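Long-range contacts in DUF1611 domain-containing protein (Anabaena variabilis, PDB 2OBN), which is of unknown function but combines a Rossmann-like domain with a P-loop domain, a pairing consistent with binding a nucleotide: residues 99-104 against 121-126; 302-307 against 329-334. The protein carries 2 engineered substitutions. One frame throughout, in Å; residues are numbered along the deposited sequence.

Contact 1. Residues 99-104 against 121-126; sequences ALQAGM and NALLQP
Leu100 and Leu123 meet at the roots of their side chains: CB of Leu100 lies 3.7 Å from CB of Leu123. From this close pair the two branches go to different partners. The Leu100 branch reaches Leu124, where its CD2 comes to 3.8 Å from CD1 of that residue. Leu124 starts out pointing away from the helix, yet a first torsion with CG opposite the backbone N (chi1 -172°) carries CD1 back to meet it. On the more open side the Leu123 methyls cross the Gln101 chain, Leu123 CD1 standing 4.1 Å from Gln101 CG and Leu123 CD2 3.9 Å from Gln101 OE1. Gln101 itself is exposed and extended beyond CG.

The architecture is that of a Rossmann-like domain. Helix 92-101 ends here and turns into strand 105-108 of the parallel sheet, while 121-126 belongs to the loop leading to the outermost strand 130-132. The helix closes in a Schellman motif: Gly103 has a positive phi (82°), with Gly103 N bonded to Leu100 O and Met104 N to Ala99 O. Against this turn lies the extended side chain of Gln125, whose CD is in van der Waals contact with CA of Gly103 at 3.4 Å.

One water ties the two backbones together. It donates to Leu100 O at 2.7 Å and to Met104 O at 3.0 Å, and accepts from Gln125 N at 3.0 Å. Leu100 O thus receives the water as well as Gly103 N. The selenomethionine Met104 turns its side chain the other way, onto Pro74 and Leu77.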
# COMPACT_ATOMS: atom_id res chain seq x y z
N ALA B 99 -28.45 -1.62 -19.79
CA ALA B 99 -27.59 -2.64 -20.36
C ALA B 99 -28.00 -4.02 -19.83
O ALA B 99 -28.11 -4.98 -20.60
CB ALA B 99 -26.13 -2.34 -20.04
N LEU B 100 -28.25 -4.11 -18.53
CA LEU B 100 -28.61 -5.38 -17.91
C LEU B 100 -29.93 -5.93 -18.44
O LEU B 100 -30.01 -7.13 -18.75
CB LEU B 100 -28.62 -5.27 -16.38
CG LEU B 100 -27.25 -5.05 -15.73
CD1 LEU B 100 -27.39 -4.99 -14.23
CD2 LEU B 100 -26.25 -6.14 -16.10
N GLN B 101 -30.94 -5.07 -18.55
CA GLN B 101 -32.23 -5.49 -19.11
C GLN B 101 -32.15 -5.88 -20.58
O GLN B 101 -33.00 -6.62 -21.05
CB GLN B 101 -33.31 -4.42 -18.93
CG GLN B 101 -33.78 -4.27 -17.49
CD GLN B 101 -35.09 -3.52 -17.38
OE1 GLN B 101 -35.85 -3.74 -16.43
NE2 GLN B 101 -35.38 -2.67 -18.36
N ALA B 102 -31.14 -5.39 -21.30
CA ALA B 102 -30.91 -5.77 -22.70
C ALA B 102 -30.13 -7.10 -22.87
O ALA B 102 -29.80 -7.47 -23.99
CB ALA B 102 -30.17 -4.64 -23.42
N GLY B 103 -29.84 -7.81 -21.78
CA GLY B 103 -29.10 -9.07 -21.85
C GLY B 103 -27.59 -8.93 -21.95
O GLY B 103 -26.91 -9.85 -22.41
N MSE B 104 -27.05 -7.79 -21.52
CA MSE B 104 -25.62 -7.54 -21.61
C MSE B 104 -24.93 -7.82 -20.28
O MSE B 104 -25.57 -7.85 -19.22
CB MSE B 104 -25.35 -6.08 -21.97
CG MSE B 104 -25.96 -5.63 -23.28
SE MSE B 104 -25.57 -3.74 -23.68
CE MSE B 104 -23.74 -3.73 -23.59
N ASN B 121 -28.26 -7.27 -9.70
CA ASN B 121 -28.42 -8.74 -9.79
C ASN B 121 -29.76 -9.21 -10.30
O ASN B 121 -29.83 -10.22 -10.99
CB ASN B 121 -28.19 -9.43 -8.44
CG ASN B 121 -26.73 -9.71 -8.18
OD1 ASN B 121 -25.95 -9.93 -9.11
ND2 ASN B 121 -26.36 -9.73 -6.90
N ALA B 122 -30.82 -8.49 -9.93
CA ALA B 122 -32.18 -8.84 -10.34
C ALA B 122 -32.38 -8.71 -11.85
O ALA B 122 -33.12 -9.49 -12.45
CB ALA B 122 -33.19 -7.97 -9.61
N LEU B 123 -31.68 -7.75 -12.46
CA LEU B 123 -31.77 -7.49 -13.89
C LEU B 123 -30.78 -8.30 -14.73
O LEU B 123 -30.90 -8.34 -15.95
CB LEU B 123 -31.54 -6.00 -14.15
CG LEU B 123 -32.37 -5.02 -13.33
CD1 LEU B 123 -32.07 -3.60 -13.77
CD2 LEU B 123 -33.86 -5.31 -13.44
N LEU B 124 -29.81 -8.94 -14.07
CA LEU B 124 -28.79 -9.74 -14.74
C LEU B 124 -29.37 -11.05 -15.30
O LEU B 124 -29.76 -11.94 -14.54
CB LEU B 124 -27.65 -10.04 -13.77
CG LEU B 124 -26.39 -10.70 -14.33
CD1 LEU B 124 -25.70 -9.79 -15.34
CD2 LEU B 124 -25.46 -11.03 -13.19
N GLN B 125 -29.41 -11.15 -16.62
CA GLN B 125 -29.98 -12.30 -17.31
C GLN B 125 -29.06 -13.51 -17.26
O GLN B 125 -27.84 -13.35 -17.18
CB GLN B 125 -30.29 -11.93 -18.75
CG GLN B 125 -31.33 -10.83 -18.86
CD GLN B 125 -31.72 -10.51 -20.30
OE1 GLN B 125 -31.93 -9.34 -20.64
NE2 GLN B 125 -31.81 -11.53 -21.15
N PRO B 126 -29.63 -14.74 -17.35
CA PRO B 126 -28.80 -15.95 -17.27
C PRO B 126 -27.70 -15.96 -18.33
O PRO B 126 -27.92 -15.53 -19.47
CB PRO B 126 -29.79 -17.10 -17.50
CG PRO B 126 -31.04 -16.47 -18.03
CD PRO B 126 -31.06 -15.06 -17.55
O HOH W 1 -28.10 -9.05 -18.29

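Contact 2. Residues 302-307 against 329-334; sequences VGIALN and LPCTDV
Cys331 carries SG opposite its backbone N (chi1 170°), which lays the sulfur 3.8 Å from CB of Leu306. Asp333 has its CG in the same relation to N (chi1 -176°), and its carboxylate passes beside the Leu306 carbonyl; OD2 is 3.4 Å from Leu306 O, two acceptors with no bond between them.

Three backbone bonds establish the parallel pairing. Ile304 N donates to Pro330 O at 2.9 Å in a nearly straight bond (161°), Thr332 N gives a weak one to Ile304 O at 3.3 Å, and Leu306 N reaches Thr332 O at 3.0 Å from above the carbonyl plane. Strand 301-307, helix 313-327 and strand 331-332 form a beta-alpha-beta unit, the short strand being the outermost of the P-loop domain's parallel sheet. Ile304 and Cys331 face helix 313-327, whereas Ala305 looks toward helices 166-179 and 340-347. At the beginning of the pairing, CD of Pro330 packs 3.4 Å from Val302 O.

Asp333 is the N-cap of helix 334-337: OD1 bonds to Arg336 N and weakly to Val335 N, and OD2 to Thr308 OG1. An alanine here would remove both oxygens and would probably leave those helix N-H groups uncapped and the Thr308 hydroxyl without this partner. Beyond the pairing, Asn307 ND2 bonds to Ile164 O.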
# COMPACT_ATOMS: atom_id res chain seq x y z
N VAL B 302 17.58 3.47 -16.25
CA VAL B 302 18.42 3.32 -17.44
C VAL B 302 18.15 4.33 -18.53
O VAL B 302 18.91 4.42 -19.48
CB VAL B 302 18.31 1.89 -18.06
CG1 VAL B 302 18.77 0.84 -17.06
CG2 VAL B 302 16.89 1.59 -18.56
N GLY B 303 17.06 5.07 -18.39
CA GLY B 303 16.67 6.05 -19.38
C GLY B 303 15.36 6.71 -19.00
O GLY B 303 14.67 6.30 -18.05
N ILE B 304 15.01 7.73 -19.76
CA ILE B 304 13.84 8.50 -19.50
C ILE B 304 12.90 8.45 -20.69
O ILE B 304 13.32 8.68 -21.82
CB ILE B 304 14.26 9.96 -19.14
CG1 ILE B 304 15.01 9.94 -17.80
CG2 ILE B 304 13.02 10.89 -19.05
CD1 ILE B 304 15.66 11.21 -17.42
N ALA B 305 11.64 8.11 -20.43
CA ALA B 305 10.57 8.13 -21.43
C ALA B 305 9.83 9.47 -21.28
O ALA B 305 9.00 9.66 -20.38
CB ALA B 305 9.65 6.97 -21.26
N LEU B 306 10.12 10.40 -22.18
CA LEU B 306 9.58 11.74 -22.11
C LEU B 306 8.25 11.87 -22.87
O LEU B 306 8.20 11.62 -24.07
CB LEU B 306 10.62 12.71 -22.69
CG LEU B 306 10.47 14.19 -22.38
CD1 LEU B 306 10.61 14.50 -20.88
CD2 LEU B 306 11.52 14.97 -23.17
N ASN B 307 7.19 12.23 -22.15
CA ASN B 307 5.89 12.44 -22.78
C ASN B 307 5.89 13.88 -23.31
O ASN B 307 5.87 14.84 -22.53
CB ASN B 307 4.76 12.15 -21.78
CG ASN B 307 3.35 12.35 -22.36
OD1 ASN B 307 3.17 12.98 -23.39
ND2 ASN B 307 2.34 11.81 -21.67
N LEU B 329 21.36 10.49 -19.36
CA LEU B 329 20.79 9.19 -19.71
C LEU B 329 20.09 9.21 -21.06
O LEU B 329 19.63 10.27 -21.52
CB LEU B 329 19.73 8.79 -18.67
CG LEU B 329 20.19 8.51 -17.25
CD1 LEU B 329 18.99 8.29 -16.36
CD2 LEU B 329 21.12 7.30 -17.22
N PRO B 330 19.96 8.02 -21.69
CA PRO B 330 19.20 7.86 -22.92
C PRO B 330 17.76 8.34 -22.76
O PRO B 330 17.17 8.19 -21.68
CB PRO B 330 19.20 6.35 -23.14
CG PRO B 330 20.39 5.86 -22.42
CD PRO B 330 20.57 6.74 -21.25
N CYS B 331 17.18 8.91 -23.81
CA CYS B 331 15.83 9.45 -23.70
C CYS B 331 15.14 9.66 -25.01
O CYS B 331 15.74 10.10 -25.99
CB CYS B 331 15.86 10.80 -22.98
SG CYS B 331 14.27 11.73 -23.02
N THR B 332 13.85 9.34 -25.02
CA THR B 332 13.00 9.62 -26.15
C THR B 332 11.55 9.53 -25.72
O THR B 332 11.24 9.11 -24.61
CB THR B 332 13.23 8.64 -27.34
OG1 THR B 332 12.54 9.13 -28.51
CG2 THR B 332 12.72 7.24 -27.00
N ASP B 333 10.66 9.96 -26.62
CA ASP B 333 9.22 9.77 -26.47
C ASP B 333 8.99 8.45 -27.23
O ASP B 333 9.06 8.41 -28.46
CB ASP B 333 8.46 10.94 -27.09
CG ASP B 333 6.97 10.83 -26.88
OD1 ASP B 333 6.47 9.69 -26.77
OD2 ASP B 333 6.29 11.87 -26.83
N VAL B 334 8.74 7.37 -26.49
CA VAL B 334 8.61 6.04 -27.11
C VAL B 334 7.35 5.84 -27.96
O VAL B 334 7.33 5.01 -28.89
CB VAL B 334 8.74 4.89 -26.07
CG1 VAL B 334 10.03 5.05 -25.27
CG2 VAL B 334 7.54 4.83 -25.13

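Contact 1 and contact 2 belong to different domains, the first to the Rossmann-like part and the second to the P-loop part. Their centres are 46 Å apart and their nearest atoms about 30 Å, on opposite sides of the chain's centre, so neither touches the other. Along the chain contact 1 closes before contact 2 opens. Each involves the last strand in its own parallel sheet or the loop leading to it. Contact 2 lies nearer the probable phosphate-binding loop, a site inferred from the P-loop family and not from a bound ligand: Asn307 bonds Ile164, which lies between strand 153-159 and helix 166-179, where that loop is found in P-loop proteins.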